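Local coordinates for protein monovalent Na+/H+ antiporter subunit D (Dietzia sp. DQ12-45-1b, PDB 7D3U) that forms a membrane subunit of the Mrp sodium/proton antiporter complex and probably takes part in moving ions across the cell membrane, at residues Cys94-Glu103 with Met237-Phe245; Leu342-Tyr351 with Gly523-Ala534. One frame throughout, in Å; residues are numbered along the deposited sequence.

Interaction 1 (Cys94-Glu103 with Met237-Phe245). With LMT (dodecyl-beta-D-maltoside), chain J.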
ATOM      1  N   CYS A  94       6.588 -10.050  11.744  1.00 70.56           N
ATOM      2  CA  CYS A  94       5.259 -10.352  11.228  1.00 70.56           C
ATOM      3  C   CYS A  94       5.079 -11.844  10.980  1.00 70.56           C
ATOM      4  O   CYS A  94       3.974 -12.365  11.151  1.00 70.56           O
ATOM      5  CB  CYS A  94       4.990  -9.554   9.955  1.00 70.56           C
ATOM      6  SG  CYS A  94       4.939  -7.766  10.208  1.00 70.56           S
ATOM      7  N   ALA A  95       6.146 -12.557  10.616  1.00 68.44           N
ATOM      8  CA  ALA A  95       6.038 -14.006  10.492  1.00 68.44           C
ATOM      9  C   ALA A  95       5.886 -14.661  11.857  1.00 68.44           C
ATOM     10  O   ALA A  95       5.114 -15.617  12.012  1.00 68.44           O
ATOM     11  CB  ALA A  95       7.254 -14.564   9.756  1.00 68.44           C
ATOM     12  N   ALA A  96       6.608 -14.160  12.862  1.00 69.06           N
ATOM     13  CA  ALA A  96       6.449 -14.685  14.214  1.00 69.06           C
ATOM     14  C   ALA A  96       5.063 -14.387  14.768  1.00 69.06           C
ATOM     15  O   ALA A  96       4.570 -15.124  15.628  1.00 69.06           O
ATOM     16  CB  ALA A  96       7.523 -14.111  15.133  1.00 69.06           C
ATOM     17  N   PHE A  97       4.430 -13.313  14.299  1.00 69.50           N
ATOM     18  CA  PHE A  97       3.050 -13.041  14.679  1.00 69.50           C
ATOM     19  C   PHE A  97       2.081 -13.946  13.933  1.00 69.50           C
ATOM     20  O   PHE A  97       1.095 -14.412  14.511  1.00 69.50           O
ATOM     21  CB  PHE A  97       2.711 -11.574  14.419  1.00 69.50           C
ATOM     22  CG  PHE A  97       1.255 -11.242  14.601  1.00 69.50           C
ATOM     23  CD1 PHE A  97       0.771 -10.850  15.833  1.00 69.50           C
ATOM     24  CD2 PHE A  97       0.379 -11.293  13.532  1.00 69.50           C
ATOM     25  CE1 PHE A  97      -0.561 -10.537  15.999  1.00 69.50           C
ATOM     26  CE2 PHE A  97      -0.954 -10.983  13.695  1.00 69.50           C
ATOM     27  CZ  PHE A  97      -1.423 -10.603  14.929  1.00 69.50           C
ATOM     28  N   ALA A  98       2.336 -14.191  12.647  1.00 70.44           N
ATOM     29  CA  ALA A  98       1.450 -15.041  11.863  1.00 70.44           C
ATOM     30  C   ALA A  98       1.495 -16.485  12.334  1.00 70.44           C
ATOM     31  O   ALA A  98       0.501 -17.205  12.204  1.00 70.44           O
ATOM     32  CB  ALA A  98       1.812 -14.959  10.384  1.00 70.44           C
ATOM     33  N   VAL A  99       2.629 -16.925  12.878  1.00 70.68           N
ATOM     34  CA  VAL A  99       2.707 -18.287  13.398  1.00 70.68           C
ATOM     35  C   VAL A  99       1.774 -18.457  14.589  1.00 70.68           C
ATOM     36  O   VAL A  99       1.113 -19.492  14.736  1.00 70.68           O
ATOM     37  CB  VAL A  99       4.159 -18.641  13.756  1.00 70.68           C
ATOM     38  CG1 VAL A  99       4.205 -19.843  14.681  1.00 70.68           C
ATOM     39  CG2 VAL A  99       4.943 -18.923  12.500  1.00 70.68           C
ATOM     40  N   ALA A 100       1.687 -17.443  15.448  1.00 71.41           N
ATOM     41  CA  ALA A 100       0.821 -17.531  16.617  1.00 71.41           C
ATOM     42  C   ALA A 100      -0.632 -17.228  16.282  1.00 71.41           C
ATOM     43  O   ALA A 100      -1.536 -17.789  16.911  1.00 71.41           O
ATOM     44  CB  ALA A 100       1.314 -16.584  17.708  1.00 71.41           C
ATOM     45  N   ALA A 101      -0.877 -16.351  15.308  1.00 73.68           N
ATOM     46  CA  ALA A 101      -2.241 -15.943  14.990  1.00 73.68           C
ATOM     47  C   ALA A 101      -3.058 -17.106  14.447  1.00 73.68           C
ATOM     48  O   ALA A 101      -4.202 -17.322  14.861  1.00 73.68           O
ATOM     49  CB  ALA A 101      -2.224 -14.789  13.988  1.00 73.68           C
ATOM     50  N   GLY A 102      -2.485 -17.874  13.526  1.00 75.89           N
ATOM     51  CA  GLY A 102      -3.226 -18.928  12.868  1.00 75.89           C
ATOM     52  C   GLY A 102      -2.830 -19.092  11.420  1.00 75.89           C
ATOM     53  O   GLY A 102      -3.094 -20.132  10.811  1.00 75.89           O
ATOM     54  N   GLU A 103      -2.193 -18.073  10.854  1.00 76.10           N
ATOM     55  CA  GLU A 103      -1.573 -18.202   9.544  1.00 76.10           C
ATOM     56  C   GLU A 103      -0.256 -18.953   9.712  1.00 76.10           C
ATOM     57  O   GLU A 103       0.041 -19.500  10.778  1.00 76.10           O
ATOM     58  CB  GLU A 103      -1.387 -16.833   8.899  1.00 76.10           C
ATOM     59  CG  GLU A 103      -2.684 -16.113   8.587  1.00 76.10           C
ATOM     60  CD  GLU A 103      -3.039 -15.076   9.629  1.00 76.10           C
ATOM     61  OE1 GLU A 103      -2.163 -14.729  10.447  1.00 76.10           O
ATOM     62  OE2 GLU A 103      -4.194 -14.605   9.633  1.00 76.10           O
ATOM     63  N   MET A 237      -7.869  -7.387   4.841  1.00 78.55           N
ATOM     64  CA  MET A 237      -6.869  -8.436   4.726  1.00 78.55           C
ATOM     65  C   MET A 237      -6.651  -9.060   6.095  1.00 78.55           C
ATOM     66  O   MET A 237      -7.055  -8.510   7.121  1.00 78.55           O
ATOM     67  CB  MET A 237      -5.546  -7.904   4.166  1.00 78.55           C
ATOM     68  CG  MET A 237      -5.600  -7.543   2.695  1.00 78.55           C
ATOM     69  SD  MET A 237      -4.235  -6.480   2.203  1.00 78.55           S
ATOM     70  CE  MET A 237      -2.917  -7.181   3.181  1.00 78.55           C
ATOM     71  N   SER A 238      -6.015 -10.226   6.096  1.00 78.71           N
ATOM     72  CA  SER A 238      -5.717 -10.903   7.349  1.00 78.71           C
ATOM     73  C   SER A 238      -4.847 -10.006   8.227  1.00 78.71           C
ATOM     74  O   SER A 238      -4.024  -9.243   7.711  1.00 78.71           O
ATOM     75  CB  SER A 238      -5.010 -12.231   7.083  1.00 78.71           C
ATOM     76  OG  SER A 238      -4.326 -12.682   8.237  1.00 78.71           O
ATOM     77  N   PRO A 239      -5.004 -10.067   9.552  1.00 76.22           N
ATOM     78  CA  PRO A 239      -4.269  -9.132  10.419  1.00 76.22           C
ATOM     79  C   PRO A 239      -2.759  -9.244  10.317  1.00 76.22           C
ATOM     80  O   PRO A 239      -2.060  -8.253  10.564  1.00 76.22           O
ATOM     81  CB  PRO A 239      -4.766  -9.504  11.822  1.00 76.22           C
ATOM     82  CG  PRO A 239      -6.106 -10.105  11.593  1.00 76.22           C
ATOM     83  CD  PRO A 239      -5.982 -10.865  10.309  1.00 76.22           C
ATOM     84  N   ALA A 240      -2.226 -10.413   9.967  1.00 75.07           N
ATOM     85  CA  ALA A 240      -0.783 -10.567   9.821  1.00 75.07           C
ATOM     86  C   ALA A 240      -0.294 -10.131   8.447  1.00 75.07           C
ATOM     87  O   ALA A 240       0.794  -9.559   8.326  1.00 75.07           O
ATOM     88  CB  ALA A 240      -0.378 -12.019  10.078  1.00 75.07           C
ATOM     89  N   VAL A 241      -1.087 -10.389   7.406  1.00 74.44           N
ATOM     90  CA  VAL A 241      -0.688 -10.016   6.054  1.00 74.44           C
ATOM     91  C   VAL A 241      -0.606  -8.501   5.919  1.00 74.44           C
ATOM     92  O   VAL A 241       0.332  -7.969   5.310  1.00 74.44           O
ATOM     93  CB  VAL A 241      -1.661 -10.626   5.031  1.00 74.44           C
ATOM     94  CG1 VAL A 241      -1.138 -10.430   3.630  1.00 74.44           C
ATOM     95  CG2 VAL A 241      -1.857 -12.101   5.321  1.00 74.44           C
ATOM     96  N   THR A 242      -1.573  -7.781   6.488  1.00 74.16           N
ATOM     97  CA  THR A 242      -1.527  -6.325   6.411  1.00 74.16           C
ATOM     98  C   THR A 242      -0.379  -5.760   7.234  1.00 74.16           C
ATOM     99  O   THR A 242       0.220  -4.751   6.847  1.00 74.16           O
ATOM    100  CB  THR A 242      -2.859  -5.721   6.862  1.00 74.16           C
ATOM    101  OG1 THR A 242      -2.752  -4.294   6.876  1.00 74.16           O
ATOM    102  CG2 THR A 242      -3.233  -6.205   8.248  1.00 74.16           C
ATOM    103  N   ALA A 243      -0.046  -6.401   8.355  1.00 72.06           N
ATOM    104  CA  ALA A 243       1.096  -5.954   9.143  1.00 72.06           C
ATOM    105  C   ALA A 243       2.400  -6.177   8.392  1.00 72.06           C
ATOM    106  O   ALA A 243       3.321  -5.357   8.477  1.00 72.06           O
ATOM    107  CB  ALA A 243       1.121  -6.678  10.486  1.00 72.06           C
ATOM    108  N   MET A 244       2.496  -7.281   7.651  1.00 72.33           N
ATOM    109  CA  MET A 244       3.694  -7.523   6.857  1.00 72.33           C
ATOM    110  C   MET A 244       3.782  -6.556   5.684  1.00 72.33           C
ATOM    111  O   MET A 244       4.877  -6.121   5.312  1.00 72.33           O
ATOM    112  CB  MET A 244       3.715  -8.969   6.365  1.00 72.33           C
ATOM    113  CG  MET A 244       4.920  -9.309   5.513  1.00 72.33           C
ATOM    114  SD  MET A 244       4.976 -11.056   5.095  1.00 72.33           S
ATOM    115  CE  MET A 244       4.646 -11.776   6.698  1.00 72.33           C
ATOM    116  N   PHE A 245       2.641  -6.202   5.092  1.00 72.81           N
ATOM    117  CA  PHE A 245       2.652  -5.320   3.930  1.00 72.81           C
ATOM    118  C   PHE A 245       2.821  -3.857   4.316  1.00 72.81           C
ATOM    119  O   PHE A 245       3.216  -3.043   3.474  1.00 72.81           O
ATOM    120  CB  PHE A 245       1.364  -5.480   3.124  1.00 72.81           C
ATOM    121  CG  PHE A 245       1.241  -6.799   2.425  1.00 72.81           C
ATOM    122  CD1 PHE A 245       2.205  -7.778   2.574  1.00 72.81           C
ATOM    123  CD2 PHE A 245       0.156  -7.056   1.612  1.00 72.81           C
ATOM    124  CE1 PHE A 245       2.084  -8.988   1.932  1.00 72.81           C
ATOM    125  CE2 PHE A 245       0.030  -8.262   0.968  1.00 72.81           C
ATOM    126  CZ  PHE A 245       0.995  -9.230   1.131  1.00 72.81           C
TER
HETATM  127  C1  LMT J 604       0.838 -21.574  18.700  1.00 74.77           C
HETATM  128  C2  LMT J 604       2.129 -21.228  19.378  1.00 74.77           C
HETATM  129  C3  LMT J 604       2.686 -19.874  19.090  1.00 74.77           C
HETATM  130  C4  LMT J 604       4.161 -19.921  19.390  1.00 74.77           C
HETATM  131  C5  LMT J 604       4.854 -18.754  18.773  1.00 74.77           C
HETATM  132  C6  LMT J 604       6.276 -19.061  18.451  1.00 74.77           C
HETATM  133  C7  LMT J 604       6.864 -17.963  17.616  1.00 74.77           C
HETATM  134  C8  LMT J 604       8.280 -18.309  17.310  1.00 74.77           C
HETATM  135  C9  LMT J 604       9.037 -17.239  16.593  1.00 74.77           C
HETATM  136  C10 LMT J 604      10.498 -17.553  16.745  1.00 74.77           C
HETATM  137  C11 LMT J 604      11.356 -16.516  16.095  1.00 74.77           C
HETATM  138  C12 LMT J 604      11.212 -15.185  16.751  1.00 74.77           C
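The ring of Phe-97 meets Ala-240 at its edge, where CB of Ala-240 lies close to the ring plane, 3.6 Å from CD2. CD2 of Leu-342 lies over one face, and CD2 of Leu-530 is on the other side, beyond the rim near CE1. With CG anti to the backbone N (chi1 172°), the ring reaches out from its own helix into this apolar setting. Ala-240 suits its place because its single methyl also meets the methyl of Ala-98, CB to CB 3.7 Å, and lies beside OE1 of Glu-103. The other oxygen of that carboxylate, OE2, accepts a hydrogen bond from OG of Ser-238, just ahead of helix 239-245; the bond is modelled too short for its length to be trusted. Gly-102 leaves the helix with positive phi, at backbone angles that call for glycine, and the chain then presents Glu-103 to this serine. At the other end, Cys-94 puts CB 3.9 Å from CB of Met-244 and its SG 4.0 Å from CB of Ala-243. The methionine chain bends at its last torsion (chi3 -47°), laying CE 4.0 Å from CB of Cys-94. The two short helices run antiparallel (178°), and the small Ala-98, Ala-240 and Cys-94 let their backbones meet, with axes 9.2 Å apart. Helix 28-49 packs on Ala-95, Ala-96 and Val-99, while a detergent chain runs past the methyls of Ala-96 and Ala-100. Helix 320-350 touches Phe-97 and Ala-243, and helix 528-546 adjoins Phe-97 and Ala-100.

Interaction 2 (Leu342-Tyr351 with Gly523-Ala534). With LMT (dodecyl-beta-D-maltoside), chain H.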
ATOM      1  N   LEU A 342       0.284  -4.866  14.339  1.00 69.06           N
ATOM      2  CA  LEU A 342       0.433  -6.092  15.112  1.00 69.06           C
ATOM      3  C   LEU A 342      -0.276  -6.024  16.454  1.00 69.06           C
ATOM      4  O   LEU A 342      -0.662  -7.065  16.994  1.00 69.06           O
ATOM      5  CB  LEU A 342       1.915  -6.399  15.339  1.00 69.06           C
ATOM      6  CG  LEU A 342       2.727  -6.860  14.130  1.00 69.06           C
ATOM      7  CD1 LEU A 342       4.179  -7.064  14.517  1.00 69.06           C
ATOM      8  CD2 LEU A 342       2.145  -8.129  13.563  1.00 69.06           C
ATOM      9  N   ALA A 343      -0.449  -4.825  17.010  1.00 70.76           N
ATOM     10  CA  ALA A 343      -1.211  -4.682  18.243  1.00 70.76           C
ATOM     11  C   ALA A 343      -2.706  -4.683  17.959  1.00 70.76           C
ATOM     12  O   ALA A 343      -3.470  -5.400  18.613  1.00 70.76           O
ATOM     13  CB  ALA A 343      -0.802  -3.403  18.972  1.00 70.76           C
ATOM     14  N   ILE A 344      -3.140  -3.883  16.984  1.00 71.32           N
ATOM     15  CA  ILE A 344      -4.539  -3.913  16.575  1.00 71.32           C
ATOM     16  C   ILE A 344      -4.858  -5.227  15.875  1.00 71.32           C
ATOM     17  O   ILE A 344      -5.982  -5.734  15.969  1.00 71.32           O
ATOM     18  CB  ILE A 344      -4.851  -2.696  15.686  1.00 71.32           C
ATOM     19  CG1 ILE A 344      -4.755  -1.411  16.503  1.00 71.32           C
ATOM     20  CG2 ILE A 344      -6.233  -2.809  15.073  1.00 71.32           C
ATOM     21  CD1 ILE A 344      -5.678  -1.385  17.695  1.00 71.32           C
ATOM     22  N   GLY A 345      -3.878  -5.814  15.188  1.00 72.27           N
ATOM     23  CA  GLY A 345      -4.100  -7.102  14.557  1.00 72.27           C
ATOM     24  C   GLY A 345      -4.224  -8.237  15.551  1.00 72.27           C
ATOM     25  O   GLY A 345      -4.925  -9.218  15.291  1.00 72.27           O
ATOM     26  N   ALA A 346      -3.549  -8.128  16.696  1.00 72.82           N
ATOM     27  CA  ALA A 346      -3.680  -9.146  17.730  1.00 72.82           C
ATOM     28  C   ALA A 346      -5.036  -9.090  18.415  1.00 72.82           C
ATOM     29  O   ALA A 346      -5.452 -10.082  19.020  1.00 72.82           O
ATOM     30  CB  ALA A 346      -2.571  -8.996  18.768  1.00 72.82           C
ATOM     31  N   ILE A 347      -5.729  -7.957  18.335  1.00 74.32           N
ATOM     32  CA  ILE A 347      -7.081  -7.872  18.871  1.00 74.32           C
ATOM     33  C   ILE A 347      -8.079  -8.477  17.896  1.00 74.32           C
ATOM     34  O   ILE A 347      -8.986  -9.212  18.295  1.00 74.32           O
ATOM     35  CB  ILE A 347      -7.423  -6.409  19.199  1.00 74.32           C
ATOM     36  CG1 ILE A 347      -6.551  -5.909  20.346  1.00 74.32           C
ATOM     37  CG2 ILE A 347      -8.891  -6.269  19.541  1.00 74.32           C
ATOM     38  CD1 ILE A 347      -6.715  -4.443  20.620  1.00 74.32           C
ATOM     39  N   GLU A 348      -7.923  -8.185  16.603  1.00 79.68           N
ATOM     40  CA  GLU A 348      -8.819  -8.737  15.597  1.00 79.68           C
ATOM     41  C   GLU A 348      -8.689 -10.247  15.466  1.00 79.68           C
ATOM     42  O   GLU A 348      -9.575 -10.883  14.887  1.00 79.68           O
ATOM     43  CB  GLU A 348      -8.558  -8.078  14.244  1.00 79.68           C
ATOM     44  CG  GLU A 348      -9.160  -6.695  14.110  1.00 79.68           C
ATOM     45  CD  GLU A 348      -9.243  -6.239  12.668  1.00 79.68           C
ATOM     46  OE1 GLU A 348      -8.830  -7.009  11.776  1.00 79.68           O
ATOM     47  OE2 GLU A 348      -9.722  -5.112  12.426  1.00 79.68           O
ATOM     48  N   VAL A 349      -7.610 -10.833  15.981  1.00 75.61           N
ATOM     49  CA  VAL A 349      -7.454 -12.280  15.909  1.00 75.61           C
ATOM     50  C   VAL A 349      -8.229 -12.961  17.027  1.00 75.61           C
ATOM     51  O   VAL A 349      -8.891 -13.981  16.807  1.00 75.61           O
ATOM     52  CB  VAL A 349      -5.960 -12.650  15.940  1.00 75.61           C
ATOM     53  CG1 VAL A 349      -5.773 -14.090  16.376  1.00 75.61           C
ATOM     54  CG2 VAL A 349      -5.334 -12.420  14.579  1.00 75.61           C
ATOM     55  N   ARG A 350      -8.181 -12.405  18.236  1.00 76.06           N
ATOM     56  CA  ARG A 350      -8.870 -13.004  19.370  1.00 76.06           C
ATOM     57  C   ARG A 350     -10.266 -12.440  19.585  1.00 76.06           C
ATOM     58  O   ARG A 350     -11.151 -13.169  20.044  1.00 76.06           O
ATOM     59  CB  ARG A 350      -8.050 -12.814  20.647  1.00 76.06           C
ATOM     60  CG  ARG A 350      -6.768 -13.619  20.688  1.00 76.06           C
ATOM     61  CD  ARG A 350      -6.959 -15.000  20.093  1.00 76.06           C
ATOM     62  NE  ARG A 350      -5.803 -15.855  20.336  1.00 76.06           N
ATOM     63  CZ  ARG A 350      -5.407 -16.824  19.521  1.00 76.06           C
ATOM     64  NH1 ARG A 350      -6.074 -17.064  18.401  1.00 76.06           N
ATOM     65  NH2 ARG A 350      -4.343 -17.552  19.822  1.00 76.06           N
ATOM     66  N   TYR A 351     -10.487 -11.165  19.274  1.00 77.40           N
ATOM     67  CA  TYR A 351     -11.777 -10.530  19.498  1.00 77.40           C
ATOM     68  C   TYR A 351     -12.558 -10.283  18.217  1.00 77.40           C
ATOM     69  O   TYR A 351     -13.669  -9.749  18.281  1.00 77.40           O
ATOM     70  CB  TYR A 351     -11.591  -9.206  20.246  1.00 77.40           C
ATOM     71  CG  TYR A 351     -11.106  -9.367  21.665  1.00 77.40           C
ATOM     72  CD1 TYR A 351      -9.751  -9.437  21.952  1.00 77.40           C
ATOM     73  CD2 TYR A 351     -12.002  -9.447  22.718  1.00 77.40           C
ATOM     74  CE1 TYR A 351      -9.304  -9.582  23.246  1.00 77.40           C
ATOM     75  CE2 TYR A 351     -11.564  -9.594  24.015  1.00 77.40           C
ATOM     76  CZ  TYR A 351     -10.214  -9.661  24.274  1.00 77.40           C
ATOM     77  OH  TYR A 351      -9.776  -9.807  25.568  1.00 77.40           O
ATOM     78  N   GLY A 523     -11.810 -11.567  30.109  1.00 85.80           N
ATOM     79  CA  GLY A 523     -10.627 -12.303  30.485  1.00 85.80           C
ATOM     80  C   GLY A 523      -9.465 -11.960  29.581  1.00 85.80           C
ATOM     81  O   GLY A 523      -9.523 -11.017  28.791  1.00 85.80           O
ATOM     82  N   ARG A 524      -8.402 -12.749  29.708  1.00 85.34           N
ATOM     83  CA  ARG A 524      -7.177 -12.543  28.937  1.00 85.34           C
ATOM     84  C   ARG A 524      -7.176 -13.515  27.765  1.00 85.34           C
ATOM     85  O   ARG A 524      -6.820 -14.685  27.916  1.00 85.34           O
ATOM     86  CB  ARG A 524      -5.953 -12.732  29.823  1.00 85.34           C
ATOM     87  CG  ARG A 524      -4.633 -12.419  29.147  1.00 85.34           C
ATOM     88  CD  ARG A 524      -3.507 -12.383  30.163  1.00 85.34           C
ATOM     89  NE  ARG A 524      -2.286 -11.804  29.612  1.00 85.34           N
ATOM     90  CZ  ARG A 524      -1.301 -12.515  29.075  1.00 85.34           C
ATOM     91  NH1 ARG A 524      -1.394 -13.835  29.013  1.00 85.34           N
ATOM     92  NH2 ARG A 524      -0.223 -11.907  28.599  1.00 85.34           N
ATOM     93  N   ARG A 525      -7.577 -13.030  26.592  1.00 81.83           N
ATOM     94  CA  ARG A 525      -7.600 -13.859  25.393  1.00 81.83           C
ATOM     95  C   ARG A 525      -6.264 -13.868  24.664  1.00 81.83           C
ATOM     96  O   ARG A 525      -5.809 -14.927  24.220  1.00 81.83           O
ATOM     97  CB  ARG A 525      -8.692 -13.377  24.437  1.00 81.83           C
ATOM     98  CG  ARG A 525     -10.104 -13.534  24.954  1.00 81.83           C
ATOM     99  CD  ARG A 525     -11.095 -13.402  23.818  1.00 81.83           C
ATOM    100  NE  ARG A 525     -12.436 -13.076  24.291  1.00 81.83           N
ATOM    101  CZ  ARG A 525     -13.477 -12.872  23.492  1.00 81.83           C
ATOM    102  NH1 ARG A 525     -13.335 -12.956  22.177  1.00 81.83           N
ATOM    103  NH2 ARG A 525     -14.661 -12.583  24.010  1.00 81.83           N
ATOM    104  N   ILE A 526      -5.628 -12.708  24.532  1.00 78.98           N
ATOM    105  CA  ILE A 526      -4.396 -12.583  23.760  1.00 78.98           C
ATOM    106  C   ILE A 526      -3.234 -13.047  24.630  1.00 78.98           C
ATOM    107  O   ILE A 526      -2.812 -12.340  25.548  1.00 78.98           O
ATOM    108  CB  ILE A 526      -4.184 -11.146  23.273  1.00 78.98           C
ATOM    109  CG1 ILE A 526      -5.380 -10.687  22.444  1.00 78.98           C
ATOM    110  CG2 ILE A 526      -2.904 -11.035  22.475  1.00 78.98           C
ATOM    111  CD1 ILE A 526      -5.359  -9.215  22.125  1.00 78.98           C
ATOM    112  N   GLY A 527      -2.716 -14.235  24.344  1.00 80.36           N
ATOM    113  CA  GLY A 527      -1.584 -14.760  25.070  1.00 80.36           C
ATOM    114  C   GLY A 527      -0.315 -13.972  24.791  1.00 80.36           C
ATOM    115  O   GLY A 527      -0.311 -12.919  24.151  1.00 80.36           O
ATOM    116  N   LEU A 528       0.794 -14.515  25.291  1.00 78.69           N
ATOM    117  CA  LEU A 528       2.075 -13.836  25.133  1.00 78.69           C
ATOM    118  C   LEU A 528       2.582 -13.933  23.701  1.00 78.69           C
ATOM    119  O   LEU A 528       3.219 -13.000  23.198  1.00 78.69           O
ATOM    120  CB  LEU A 528       3.099 -14.417  26.106  1.00 78.69           C
ATOM    121  CG  LEU A 528       4.488 -13.780  26.074  1.00 78.69           C
ATOM    122  CD1 LEU A 528       4.390 -12.275  26.256  1.00 78.69           C
ATOM    123  CD2 LEU A 528       5.383 -14.394  27.136  1.00 78.69           C
ATOM    124  N   ALA A 529       2.301 -15.047  23.022  1.00 78.44           N
ATOM    125  CA  ALA A 529       2.820 -15.251  21.676  1.00 78.44           C
ATOM    126  C   ALA A 529       2.200 -14.304  20.658  1.00 78.44           C
ATOM    127  O   ALA A 529       2.796 -14.078  19.600  1.00 78.44           O
ATOM    128  CB  ALA A 529       2.593 -16.698  21.240  1.00 78.44           C
ATOM    129  N   LEU A 530       1.025 -13.749  20.946  1.00 75.33           N
ATOM    130  CA  LEU A 530       0.378 -12.828  20.022  1.00 75.33           C
ATOM    131  C   LEU A 530       0.706 -11.372  20.315  1.00 75.33           C
ATOM    132  O   LEU A 530       0.785 -10.565  19.383  1.00 75.33           O
ATOM    133  CB  LEU A 530      -1.139 -13.022  20.057  1.00 75.33           C
ATOM    134  CG  LEU A 530      -1.719 -13.973  19.015  1.00 75.33           C
ATOM    135  CD1 LEU A 530      -3.231 -13.992  19.096  1.00 75.33           C
ATOM    136  CD2 LEU A 530      -1.263 -13.571  17.629  1.00 75.33           C
ATOM    137  N   ALA A 531       0.895 -11.016  21.582  1.00 76.30           N
ATOM    138  CA  ALA A 531       1.230  -9.653  21.962  1.00 76.30           C
ATOM    139  C   ALA A 531       2.730  -9.414  22.057  1.00 76.30           C
ATOM    140  O   ALA A 531       3.145  -8.278  22.301  1.00 76.30           O
ATOM    141  CB  ALA A 531       0.570  -9.301  23.298  1.00 76.30           C
ATOM    142  N   ALA A 532       3.546 -10.447  21.873  1.00 76.06           N
ATOM    143  CA  ALA A 532       4.995 -10.309  21.949  1.00 76.06           C
ATOM    144  C   ALA A 532       5.592  -9.687  20.688  1.00 76.06           C
ATOM    145  O   ALA A 532       6.494  -8.849  20.800  1.00 76.06           O
ATOM    146  CB  ALA A 532       5.645 -11.665  22.234  1.00 76.06           C
ATOM    147  N   PRO A 533       5.162 -10.067  19.477  1.00 73.87           N
ATOM    148  CA  PRO A 533       5.687  -9.370  18.291  1.00 73.87           C
ATOM    149  C   PRO A 533       5.299  -7.906  18.232  1.00 73.87           C
ATOM    150  O   PRO A 533       6.079  -7.089  17.729  1.00 73.87           O
ATOM    151  CB  PRO A 533       5.087 -10.162  17.123  1.00 73.87           C
ATOM    152  CG  PRO A 533       3.925 -10.870  17.700  1.00 73.87           C
ATOM    153  CD  PRO A 533       4.341 -11.224  19.081  1.00 73.87           C
ATOM    154  N   ALA A 534       4.116  -7.545  18.727  1.00 73.65           N
ATOM    155  CA  ALA A 534       3.726  -6.143  18.776  1.00 73.65           C
ATOM    156  C   ALA A 534       4.431  -5.382  19.886  1.00 73.65           C
ATOM    157  O   ALA A 534       4.514  -4.151  19.818  1.00 73.65           O
ATOM    158  CB  ALA A 534       2.213  -6.019  18.953  1.00 73.65           C
TER
HETATM  159  C1  LMT H 602       3.357 -19.371  24.664  1.00 80.21           C
HETATM  160  C2  LMT H 602       4.731 -19.172  24.102  1.00 80.21           C
HETATM  161  C3  LMT H 602       5.336 -17.821  24.294  1.00 80.21           C
HETATM  162  C4  LMT H 602       6.521 -17.715  23.372  1.00 80.21           C
HETATM  163  C5  LMT H 602       6.872 -16.284  23.138  1.00 80.21           C
HETATM  164  C6  LMT H 602       7.667 -16.107  21.889  1.00 80.21           C
HETATM  165  C7  LMT H 602       7.574 -14.689  21.413  1.00 80.21           C
HETATM  166  C8  LMT H 602       7.850 -14.658  19.951  1.00 80.21           C
HETATM  167  C9  LMT H 602       7.696 -13.315  19.319  1.00 80.21           C
HETATM  168  C10 LMT H 602       9.070 -12.839  18.938  1.00 80.21           C
HETATM  169  C11 LMT H 602       9.026 -11.469  18.340  1.00 80.21           C
HETATM  170  C12 LMT H 602      10.264 -11.162  17.567  1.00 80.21           C
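Tyr-351 and Ile-526, neighbours across this contact, both hydrogen-bond OE2 of Glu-366, one through its phenol OH and the other through its backbone N; the N of Arg-525 adds a weak third bond. CD1 of Ile-526 lies at the edge of the tyrosine ring, near its plane, 4.1 Å from CE1. One face carries Arg-525, whose CD makes a CH-pi contact 4.0 Å from the ring centroid. Its chain is extended from CG to NE (chi2 -164°), which carries the guanidinium along the ring, the two planes only 14° apart. NH1 of Arg-525 hydrogen-bonds O of Arg-350, although the place of that oxygen is less certain. With an alanine here instead of Tyr-351, Glu-366 would lose its phenol partner and Arg-525 the ring under its chain, probably leaving that chain held less firmly. Arg-350 offers a guanidinium face to CD1 of Leu-530, which also touches CG1 of Val-349 at 3.7 Å. Deeper in the interface small residues serve: Ala-346 faces Leu-530, and CB of Ala-534 sits 3.6 Å from CB of Leu-342. Pro-533 lacks an N-H and kinks its helix, while CB of Ala-532 meets a detergent chain, 3.7 Å from its C7. This is an antiparallel pair of predicted membrane-spanning helices, 160° between directions and 8.5 Å between axes, with an apolar interior and polar groups gathered at one end, where the first helix finishes and the chain leads into the second.

In the fold
From the N terminus, helix 80-101 and the turn after it meet residues 237-245, so interaction 1 closes a largely helical loop of 133 residues. Only later does the chain open interaction 2, which joins the end of helix 320-350 to the start of helix 528-546 and the residues leading into it, across 171 residues, 477-516 of them not modelled. The loops therefore follow in series, neither nesting nor crossing. In space they adjoin, their centres about 11 Å apart: Phe-97 of interaction 1 reaches into interaction 2, Pro-239 lies against Gly-345, and Ala-100 against Ala-529. Together they bring an early helix, two helices from the range shared by the NADH:quinone oxidoreductase/Mrp antiporter family and a late helix into one bundle.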